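Local coordinates for protein probable ribosomal RNA small subunit methyltransferase (Thermus thermophilus, PDB 2ZUL) that binds S-adenosylmethionine and probably methylates 16S ribosomal RNA of the small ribosomal subunit, at residues A[25-30]-A[75-80]; A[47-52]-A[65-70]; A[345-350]-A[366-371]. All blocks are in the same frame, centred on the assembly; numbering follows the deposited sequence.

How the contacts relate
After helix 5-9 the chain runs through strands 12-16 and 19-23, then through the loop that holds 25-30. Contact 1 closes when that loop meets the start of helix 76-84. Contact 2 is nested inside this closure and pairs strands 48-51 and 68-73 of the N-terminal sheet. Strand 68-73 then leads into the helix of contact 1. The centres of contacts 1 and 2 are about 20 Å apart. Contact 3 comes in series after both and packs helix 346-354 on strand 366-371 of the C-terminal sheet, which has the same strand order as the first. Its centre lies about 46 Å from that of contact 2, on the opposite side of the chain's centre.

Contact 1 (A[25-30]-A[75-80])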
loop_
_atom_site.group_PDB
_atom_site.type_symbol
_atom_site.label_atom_id
_atom_site.label_comp_id
_atom_site.label_asym_id
_atom_site.label_seq_id
_atom_site.Cartn_x
_atom_site.Cartn_y
_atom_site.Cartn_z
ATOM N N PRO A 25 3.388 13.570 0.824
ATOM C CA PRO A 25 4.204 12.616 0.070
ATOM C C PRO A 25 3.727 11.208 0.421
ATOM O O PRO A 25 3.386 10.938 1.572
ATOM C CB PRO A 25 5.613 12.884 0.589
ATOM C CG PRO A 25 5.572 14.349 0.935
ATOM C CD PRO A 25 4.227 14.492 1.609
ATOM N N GLY A 26 3.688 10.322 -0.568
ATOM C CA GLY A 26 3.262 8.960 -0.313
ATOM C C GLY A 26 1.771 8.696 -0.407
ATOM O O GLY A 26 1.342 7.549 -0.305
ATOM N N ALA A 27 0.975 9.746 -0.596
ATOM C CA ALA A 27 -0.474 9.588 -0.709
ATOM C C ALA A 27 -0.909 9.781 -2.160
ATOM O O ALA A 27 -0.679 10.837 -2.754
ATOM C CB ALA A 27 -1.185 10.589 0.189
ATOM N N ARG A 28 -1.546 8.757 -2.722
ATOM C CA ARG A 28 -1.999 8.792 -4.108
ATOM C C ARG A 28 -3.246 9.654 -4.288
ATOM O O ARG A 28 -3.944 9.955 -3.320
ATOM C CB ARG A 28 -2.303 7.366 -4.581
ATOM C CG ARG A 28 -3.562 6.767 -3.961
ATOM C CD ARG A 28 -3.714 5.277 -4.277
ATOM N NE ARG A 28 -5.035 4.769 -3.899
ATOM C CZ ARG A 28 -5.525 4.786 -2.663
ATOM N NH1 ARG A 28 -4.802 5.289 -1.665
ATOM N NH2 ARG A 28 -6.742 4.308 -2.420
ATOM N N GLY A 29 -3.523 10.059 -5.525
ATOM C CA GLY A 29 -4.726 10.838 -5.768
ATOM C C GLY A 29 -4.615 12.259 -6.281
ATOM O O GLY A 29 -5.590 12.792 -6.813
ATOM N N TYR A 30 -3.454 12.886 -6.121
ATOM C CA TYR A 30 -3.295 14.256 -6.592
ATOM C C TYR A 30 -2.406 14.326 -7.827
ATOM O O TYR A 30 -1.404 13.613 -7.939
ATOM C CB TYR A 30 -2.722 15.148 -5.491
ATOM C CG TYR A 30 -3.413 16.491 -5.402
ATOM C CD1 TYR A 30 -4.718 16.592 -4.920
ATOM C CD2 TYR A 30 -2.772 17.658 -5.813
ATOM C CE1 TYR A 30 -5.368 17.823 -4.842
ATOM C CE2 TYR A 30 -3.414 18.895 -5.744
ATOM C CZ TYR A 30 -4.710 18.969 -5.255
ATOM O OH TYR A 30 -5.340 20.188 -5.163
ATOM N N SER A 75 -4.820 2.899 2.185
ATOM C CA SER A 75 -3.525 3.528 2.442
ATOM C C SER A 75 -3.577 4.445 3.659
ATOM O O SER A 75 -4.398 5.360 3.716
ATOM C CB SER A 75 -3.084 4.334 1.212
ATOM O OG SER A 75 -1.995 5.191 1.520
ATOM N N ARG A 76 -2.696 4.217 4.631
ATOM C CA ARG A 76 -2.703 5.055 5.824
ATOM C C ARG A 76 -2.333 6.493 5.476
ATOM O O ARG A 76 -2.912 7.435 6.014
ATOM C CB ARG A 76 -1.729 4.523 6.877
ATOM C CG ARG A 76 -2.105 4.943 8.290
ATOM C CD ARG A 76 -3.314 4.155 8.783
ATOM N NE ARG A 76 -3.825 4.681 10.046
ATOM C CZ ARG A 76 -4.557 3.980 10.906
ATOM N NH1 ARG A 76 -4.865 2.716 10.645
ATOM N NH2 ARG A 76 -4.976 4.545 12.032
ATOM N N ALA A 77 -1.357 6.660 4.585
ATOM C CA ALA A 77 -0.939 7.993 4.174
ATOM C C ALA A 77 -2.142 8.748 3.611
ATOM O O ALA A 77 -2.390 9.901 3.967
ATOM C CB ALA A 77 0.166 7.899 3.123
ATOM N N ALA A 78 -2.896 8.090 2.736
ATOM C CA ALA A 78 -4.071 8.712 2.138
ATOM C C ALA A 78 -5.158 8.955 3.177
ATOM O O ALA A 78 -5.841 9.982 3.139
ATOM C CB ALA A 78 -4.616 7.836 1.002
ATOM N N PHE A 79 -5.327 8.014 4.103
ATOM C CA PHE A 79 -6.349 8.156 5.139
ATOM C C PHE A 79 -6.055 9.378 6.012
ATOM O O PHE A 79 -6.975 10.075 6.449
ATOM C CB PHE A 79 -6.414 6.900 6.014
ATOM C CG PHE A 79 -7.502 6.945 7.045
ATOM C CD1 PHE A 79 -8.835 6.778 6.678
ATOM C CD2 PHE A 79 -7.200 7.189 8.380
ATOM C CE1 PHE A 79 -9.850 6.851 7.625
ATOM C CE2 PHE A 79 -8.211 7.267 9.340
ATOM C CZ PHE A 79 -9.539 7.099 8.962
ATOM N N ARG A 80 -4.777 9.640 6.271
ATOM C CA ARG A 80 -4.414 10.808 7.076
ATOM C C ARG A 80 -4.898 12.072 6.371
ATOM O O ARG A 80 -5.397 13.001 7.011
ATOM C CB ARG A 80 -2.899 10.909 7.268
ATOM C CG ARG A 80 -2.303 9.963 8.292
ATOM C CD ARG A 80 -0.915 10.452 8.701
ATOM N NE ARG A 80 -0.993 11.735 9.399
ATOM C CZ ARG A 80 0.051 12.519 9.658
ATOM N NH1 ARG A 80 1.268 12.157 9.272
ATOM N NH2 ARG A 80 -0.122 13.667 10.305
HETATM O O HOH W 1 -1.938 6.220 -1.141
#
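Ala27 packs its methyl group against the first turn of helix 76-84. Its CB lies 4.0 Å from Ala78 CA, with the methyl groups of Ala77 and Ala78 close by. Next to it, Gly26 O sits 3.6 Å from Ala77 CB. These small groups let the loop come close to the helix.

The polar link runs through a water, since no direct hydrogen bond joins the segments. The water accepts from Arg28 N and Arg28 NH1, and donates to Ser75 OG at 2.9 Å. It meets the guanidinium at its edge, in plane. Arg28 CG stands between its backbone N and carbonyl carbon (chi1 72°), and the extended chain brings NH1 to 3.5 Å from Ser75 CB. Arg28 also forms a salt bridge with Glu73 and a hydrogen bond with Asn53, which fix its end.

Ser75 is the N-cap of the helix. Its OG accepts from Ala78 N at 3.3 Å in a nearly straight bond (169°) and also bonds Asp263.

The helix start lies near the cofactor site, with Ala77 touching Asp288 and about 5 Å from the bound S-adenosylmethionine. The contact joins the loop between strand 19-23 and helix 33-41 to helix 76-84, whose Phe79 packs on strand 90-91.

Contact 2 (A[47-52]-A[65-70]); sequences ERALDL and GRMAVE
Ala49 and Ala68 belong to neighbouring parallel strands of the N-terminal sheet. This sheet has the Rossmann-like methyltransferase order 3-2-1-4-5-7-6, and strands 48-51 and 68-73 are its first and second. Their axes run at 25° to each other.

Four backbone hydrogen bonds form the ladder. Glu47 O accepts from Ala68 N at 3.0 Å, the most bent of the four (147° at the hydrogen). Ala68 O accepts from Ala49 N at 2.8 Å. Ala49 O then takes Glu70 N at 2.9 Å, and Glu70 O takes Asp51 N at 2.8 Å. Both polar backbone atoms of Ala49 are therefore satisfied by one strand. Arg48 and Leu50 turn theirs to strand 102-108 instead, as expected for a strand inside a sheet. Two CA-H...O contacts, from Val69 CA to Ala49 O and from Leu50 CA to Glu70 O, add to the pairing.

The polar side chains find their partners beyond the pair. Arg48 makes a salt bridge with Asp103. Asp51 is held at both oxygens, OD1 by Asn53 N and OD2 by Ser60 OG. Glu70 OE2 bonds Gln88.

Apolar contacts lie on both faces. On the face of Leu50 and Glu70, the two side chains cross obliquely, and Leu50 CD1 meets Glu70 CG at 3.8 Å. The aliphatic part of the glutamate does the touching here, while its carboxylate leads away. On the other face, Ala49 CB lies 4.3 Å from Val69 CG2. Met67 reaches the same methyl group from the strand end. Its chain bends at chi3 (-58°), which turns the terminal methyl inward and puts Met67 CE 3.6 Å from Ala49 CB.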
loop_
_atom_site.group_PDB
_atom_site.type_symbol
_atom_site.label_atom_id
_atom_site.label_comp_id
_atom_site.label_asym_id
_atom_site.label_seq_id
_atom_site.Cartn_x
_atom_site.Cartn_y
_atom_site.Cartn_z
ATOM N N GLU A 47 -28.936 8.806 -3.352
ATOM C CA GLU A 47 -28.600 9.400 -2.065
ATOM C C GLU A 47 -27.305 8.892 -1.435
ATOM O O GLU A 47 -26.696 9.594 -0.629
ATOM C CB GLU A 47 -29.733 9.140 -1.075
ATOM C CG GLU A 47 -31.112 9.524 -1.565
ATOM C CD GLU A 47 -32.199 8.874 -0.734
ATOM O OE1 GLU A 47 -32.170 9.028 0.506
ATOM O OE2 GLU A 47 -33.080 8.206 -1.316
ATOM N N ARG A 48 -26.893 7.679 -1.795
ATOM C CA ARG A 48 -25.696 7.072 -1.212
ATOM C C ARG A 48 -24.605 6.746 -2.226
ATOM O O ARG A 48 -24.810 5.942 -3.136
ATOM C CB ARG A 48 -26.090 5.788 -0.482
ATOM C CG ARG A 48 -27.249 5.960 0.488
ATOM C CD ARG A 48 -28.027 4.658 0.644
ATOM N NE ARG A 48 -28.638 4.241 -0.618
ATOM C CZ ARG A 48 -29.341 3.123 -0.783
ATOM N NH1 ARG A 48 -29.529 2.295 0.236
ATOM N NH2 ARG A 48 -29.858 2.832 -1.970
ATOM N N ALA A 49 -23.442 7.363 -2.052
ATOM C CA ALA A 49 -22.318 7.135 -2.952
ATOM C C ALA A 49 -21.177 6.452 -2.215
ATOM O O ALA A 49 -21.024 6.609 -1.003
ATOM C CB ALA A 49 -21.841 8.447 -3.537
ATOM N N LEU A 50 -20.374 5.706 -2.963
ATOM C CA LEU A 50 -19.241 4.980 -2.401
ATOM C C LEU A 50 -18.015 5.117 -3.297
ATOM O O LEU A 50 -18.085 4.841 -4.494
ATOM C CB LEU A 50 -19.604 3.504 -2.263
ATOM C CG LEU A 50 -18.513 2.527 -1.826
ATOM C CD1 LEU A 50 -18.180 2.753 -0.360
ATOM C CD2 LEU A 50 -19.002 1.100 -2.045
ATOM N N ASP A 51 -16.897 5.546 -2.717
ATOM C CA ASP A 51 -15.650 5.699 -3.466
ATOM C C ASP A 51 -14.742 4.532 -3.055
ATOM O O ASP A 51 -14.315 4.457 -1.901
ATOM C CB ASP A 51 -14.979 7.031 -3.108
ATOM C CG ASP A 51 -13.771 7.335 -3.985
ATOM O OD1 ASP A 51 -13.106 6.376 -4.438
ATOM O OD2 ASP A 51 -13.479 8.532 -4.207
ATOM N N LEU A 52 -14.452 3.633 -3.997
ATOM C CA LEU A 52 -13.629 2.454 -3.720
ATOM C C LEU A 52 -12.118 2.568 -3.953
ATOM O O LEU A 52 -11.404 1.568 -3.890
ATOM C CB LEU A 52 -14.185 1.250 -4.499
ATOM C CG LEU A 52 -15.590 0.790 -4.089
ATOM C CD1 LEU A 52 -16.028 -0.374 -4.969
ATOM C CD2 LEU A 52 -15.593 0.378 -2.629
ATOM N N GLY A 65 -21.177 16.959 -0.128
ATOM C CA GLY A 65 -22.150 17.992 0.185
ATOM C C GLY A 65 -23.432 17.887 -0.617
ATOM O O GLY A 65 -24.424 18.544 -0.297
ATOM N N ARG A 66 -23.422 17.054 -1.654
ATOM C CA ARG A 66 -24.592 16.891 -2.508
ATOM C C ARG A 66 -25.312 15.565 -2.275
ATOM O O ARG A 66 -26.467 15.394 -2.668
ATOM C CB ARG A 66 -24.173 17.045 -3.972
ATOM C CG ARG A 66 -23.530 18.401 -4.257
ATOM C CD ARG A 66 -23.169 18.578 -5.723
ATOM N NE ARG A 66 -24.352 18.607 -6.577
ATOM C CZ ARG A 66 -24.312 18.671 -7.905
ATOM N NH1 ARG A 66 -23.146 18.714 -8.533
ATOM N NH2 ARG A 66 -25.437 18.689 -8.604
ATOM N N MET A 67 -24.620 14.632 -1.629
ATOM C CA MET A 67 -25.179 13.329 -1.299
ATOM C C MET A 67 -24.274 12.689 -0.249
ATOM O O MET A 67 -23.200 13.211 0.045
ATOM C CB MET A 67 -25.286 12.443 -2.553
ATOM C CG MET A 67 -23.965 12.047 -3.205
ATOM S SD MET A 67 -24.192 11.119 -4.758
ATOM C CE MET A 67 -25.168 9.735 -4.189
ATOM N N ALA A 68 -24.715 11.586 0.344
ATOM C CA ALA A 68 -23.895 10.919 1.346
ATOM C C ALA A 68 -22.752 10.244 0.602
ATOM O O ALA A 68 -22.972 9.580 -0.410
ATOM C CB ALA A 68 -24.713 9.884 2.106
ATOM N N VAL A 69 -21.534 10.423 1.094
ATOM C CA VAL A 69 -20.388 9.819 0.440
ATOM C C VAL A 69 -19.523 9.029 1.405
ATOM O O VAL A 69 -19.030 9.563 2.401
ATOM C CB VAL A 69 -19.505 10.874 -0.253
ATOM C CG1 VAL A 69 -18.366 10.180 -1.005
ATOM C CG2 VAL A 69 -20.341 11.705 -1.217
ATOM N N GLU A 70 -19.363 7.745 1.103
ATOM C CA GLU A 70 -18.536 6.861 1.907
ATOM C C GLU A 70 -17.252 6.660 1.119
ATOM O O GLU A 70 -17.279 6.612 -0.109
ATOM C CB GLU A 70 -19.222 5.512 2.122
ATOM C CG GLU A 70 -18.405 4.584 2.999
ATOM C CD GLU A 70 -18.148 5.190 4.363
ATOM O OE1 GLU A 70 -19.004 5.020 5.255
ATOM O OE2 GLU A 70 -17.100 5.853 4.536
#

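Contact 3 (A[345-350]-A[366-371]); sequences KYEPLL and KVLFAE
The carboxylate of Glu347 meets the ammonium of Lys366 in a salt bridge. Glu347 OE2 accepts from Lys366 NZ at 2.9 Å through its syn lone pair, on the side of the other oxygen. Glu347 OE1 receives a weak second bond from the same NZ at 3.3 Å. The other flat group is the ring of Tyr346, which Leu368 CD1 approaches obliquely. The closest touch is at the root of the ring, where Tyr346 CB lies 3.4 Å from Leu368 CD1. The ring itself leads away, among Pro306, Ile315, Val323 and Leu338.

The two charged chains come from opposite directions. The Glu347 chain bends at chi2 (82°), and this brings its end toward the strand. Lys366 is extended beyond CG and reaches across to the helix. Its NZ also bonds Leu344 O, with a weak bond to Pro342 O, so the ammonium ties the loop before the helix to the strand. An alanine in place of Glu347 would probably leave the Lys366 ammonium without its counter-charge, with backbone carbonyls as its remaining partners.

Helix 346-354 lies in the crossover from strand 334-340 to strand 358-362. It packs on strand 366-371, the antiparallel seventh strand of the Rossmann-like methyltransferase sheet. The segment axes are 9.8 Å apart and only 6° from parallel.

Beside the salt bridge the contact is apolar. Leu368 points at the helix and fits between Tyr346 and Leu350. The two leucines cross, with Leu350 CD1 3.6 Å from Leu368 CB. The same Leu350 CD1 also lies 3.7 Å from Leu368 CD1. The Leu368 CD2 branch turns to the carboxylate and stands 4.0 Å from Glu347 OE2.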
loop_
_atom_site.group_PDB
_atom_site.type_symbol
_atom_site.label_atom_id
_atom_site.label_comp_id
_atom_site.label_asym_id
_atom_site.label_seq_id
_atom_site.Cartn_x
_atom_site.Cartn_y
_atom_site.Cartn_z
ATOM N N LYS A 345 20.870 4.301 -6.027
ATOM C CA LYS A 345 21.991 4.951 -5.366
ATOM C C LYS A 345 21.817 5.179 -3.871
ATOM O O LYS A 345 21.871 6.312 -3.398
ATOM C CB LYS A 345 22.291 6.274 -6.072
ATOM C CG LYS A 345 22.569 6.093 -7.571
ATOM C CD LYS A 345 22.982 7.393 -8.248
ATOM C CE LYS A 345 21.842 8.399 -8.289
ATOM N NZ LYS A 345 22.222 9.620 -9.061
ATOM N N TYR A 346 21.625 4.093 -3.129
ATOM C CA TYR A 346 21.456 4.182 -1.680
ATOM C C TYR A 346 22.747 4.497 -0.924
ATOM O O TYR A 346 22.700 5.043 0.178
ATOM C CB TYR A 346 20.876 2.879 -1.123
ATOM C CG TYR A 346 19.381 2.745 -1.275
ATOM C CD1 TYR A 346 18.827 1.962 -2.289
ATOM C CD2 TYR A 346 18.516 3.407 -0.407
ATOM C CE1 TYR A 346 17.444 1.844 -2.430
ATOM C CE2 TYR A 346 17.141 3.297 -0.539
ATOM C CZ TYR A 346 16.609 2.513 -1.549
ATOM O OH TYR A 346 15.246 2.391 -1.670
ATOM N N GLU A 347 23.895 4.154 -1.507
ATOM C CA GLU A 347 25.172 4.390 -0.840
ATOM C C GLU A 347 25.375 5.814 -0.331
ATOM O O GLU A 347 25.666 6.015 0.849
ATOM C CB GLU A 347 26.345 3.986 -1.744
ATOM C CG GLU A 347 26.437 2.482 -2.013
ATOM C CD GLU A 347 25.507 2.011 -3.114
ATOM O OE1 GLU A 347 24.793 2.850 -3.701
ATOM O OE2 GLU A 347 25.497 0.795 -3.403
ATOM N N PRO A 348 25.241 6.826 -1.204
ATOM C CA PRO A 348 25.439 8.188 -0.693
ATOM C C PRO A 348 24.401 8.619 0.348
ATOM O O PRO A 348 24.678 9.469 1.194
ATOM C CB PRO A 348 25.413 9.048 -1.961
ATOM C CG PRO A 348 24.593 8.235 -2.925
ATOM C CD PRO A 348 25.077 6.829 -2.668
ATOM N N LEU A 349 23.213 8.025 0.292
ATOM C CA LEU A 349 22.160 8.353 1.248
ATOM C C LEU A 349 22.521 7.796 2.623
ATOM O O LEU A 349 22.369 8.474 3.643
ATOM C CB LEU A 349 20.822 7.772 0.784
ATOM C CG LEU A 349 19.591 8.093 1.636
ATOM C CD1 LEU A 349 19.450 9.600 1.810
ATOM C CD2 LEU A 349 18.355 7.512 0.963
ATOM N N LEU A 350 23.000 6.557 2.654
ATOM C CA LEU A 350 23.389 5.946 3.916
ATOM C C LEU A 350 24.608 6.668 4.473
ATOM O O LEU A 350 24.715 6.880 5.678
ATOM C CB LEU A 350 23.719 4.463 3.724
ATOM C CG LEU A 350 22.542 3.570 3.327
ATOM C CD1 LEU A 350 23.016 2.126 3.198
ATOM C CD2 LEU A 350 21.445 3.684 4.374
ATOM N N LYS A 366 21.579 -6.017 -3.985
ATOM C CA LYS A 366 22.670 -5.680 -3.092
ATOM C C LYS A 366 22.116 -5.444 -1.702
ATOM O O LYS A 366 21.056 -4.840 -1.540
ATOM C CB LYS A 366 23.423 -4.432 -3.578
ATOM C CG LYS A 366 22.593 -3.157 -3.663
ATOM C CD LYS A 366 23.428 -2.018 -4.243
ATOM C CE LYS A 366 22.593 -0.768 -4.488
ATOM N NZ LYS A 366 23.363 0.260 -5.249
ATOM N N VAL A 367 22.819 -5.948 -0.697
ATOM C CA VAL A 367 22.388 -5.756 0.680
ATOM C C VAL A 367 23.343 -4.766 1.321
ATOM O O VAL A 367 24.543 -5.032 1.411
ATOM C CB VAL A 367 22.427 -7.066 1.488
ATOM C CG1 VAL A 367 22.032 -6.786 2.939
ATOM C CG2 VAL A 367 21.489 -8.088 0.871
ATOM N N LEU A 368 22.806 -3.628 1.753
ATOM C CA LEU A 368 23.607 -2.588 2.393
ATOM C C LEU A 368 23.407 -2.631 3.902
ATOM O O LEU A 368 22.354 -3.052 4.392
ATOM C CB LEU A 368 23.225 -1.212 1.851
ATOM C CG LEU A 368 23.418 -1.033 0.343
ATOM C CD1 LEU A 368 22.976 0.360 -0.065
ATOM C CD2 LEU A 368 24.882 -1.260 -0.024
ATOM N N PHE A 369 24.420 -2.171 4.629
ATOM C CA PHE A 369 24.418 -2.198 6.088
ATOM C C PHE A 369 24.965 -0.894 6.664
ATOM O O PHE A 369 25.856 -0.272 6.084
ATOM C CB PHE A 369 25.289 -3.381 6.539
ATOM C CG PHE A 369 25.635 -3.384 8.006
ATOM C CD1 PHE A 369 24.888 -4.131 8.914
ATOM C CD2 PHE A 369 26.739 -2.670 8.475
ATOM C CE1 PHE A 369 25.234 -4.172 10.264
ATOM C CE2 PHE A 369 27.093 -2.702 9.822
ATOM C CZ PHE A 369 26.340 -3.457 10.719
ATOM N N ALA A 370 24.426 -0.487 7.809
ATOM C CA ALA A 370 24.878 0.726 8.476
ATOM C C ALA A 370 24.665 0.589 9.978
ATOM O O ALA A 370 23.705 -0.040 10.425
ATOM C CB ALA A 370 24.120 1.939 7.944
ATOM N N GLU A 371 25.572 1.169 10.758
ATOM C CA GLU A 371 25.470 1.108 12.211
ATOM C C GLU A 371 25.220 2.508 12.760
ATOM O O GLU A 371 25.847 3.470 12.326
ATOM C CB GLU A 371 26.759 0.535 12.806
ATOM C CG GLU A 371 26.671 0.257 14.298
ATOM C CD GLU A 371 27.965 -0.280 14.869
ATOM O OE1 GLU A 371 28.515 -1.242 14.293
ATOM O OE2 GLU A 371 28.429 0.258 15.896
#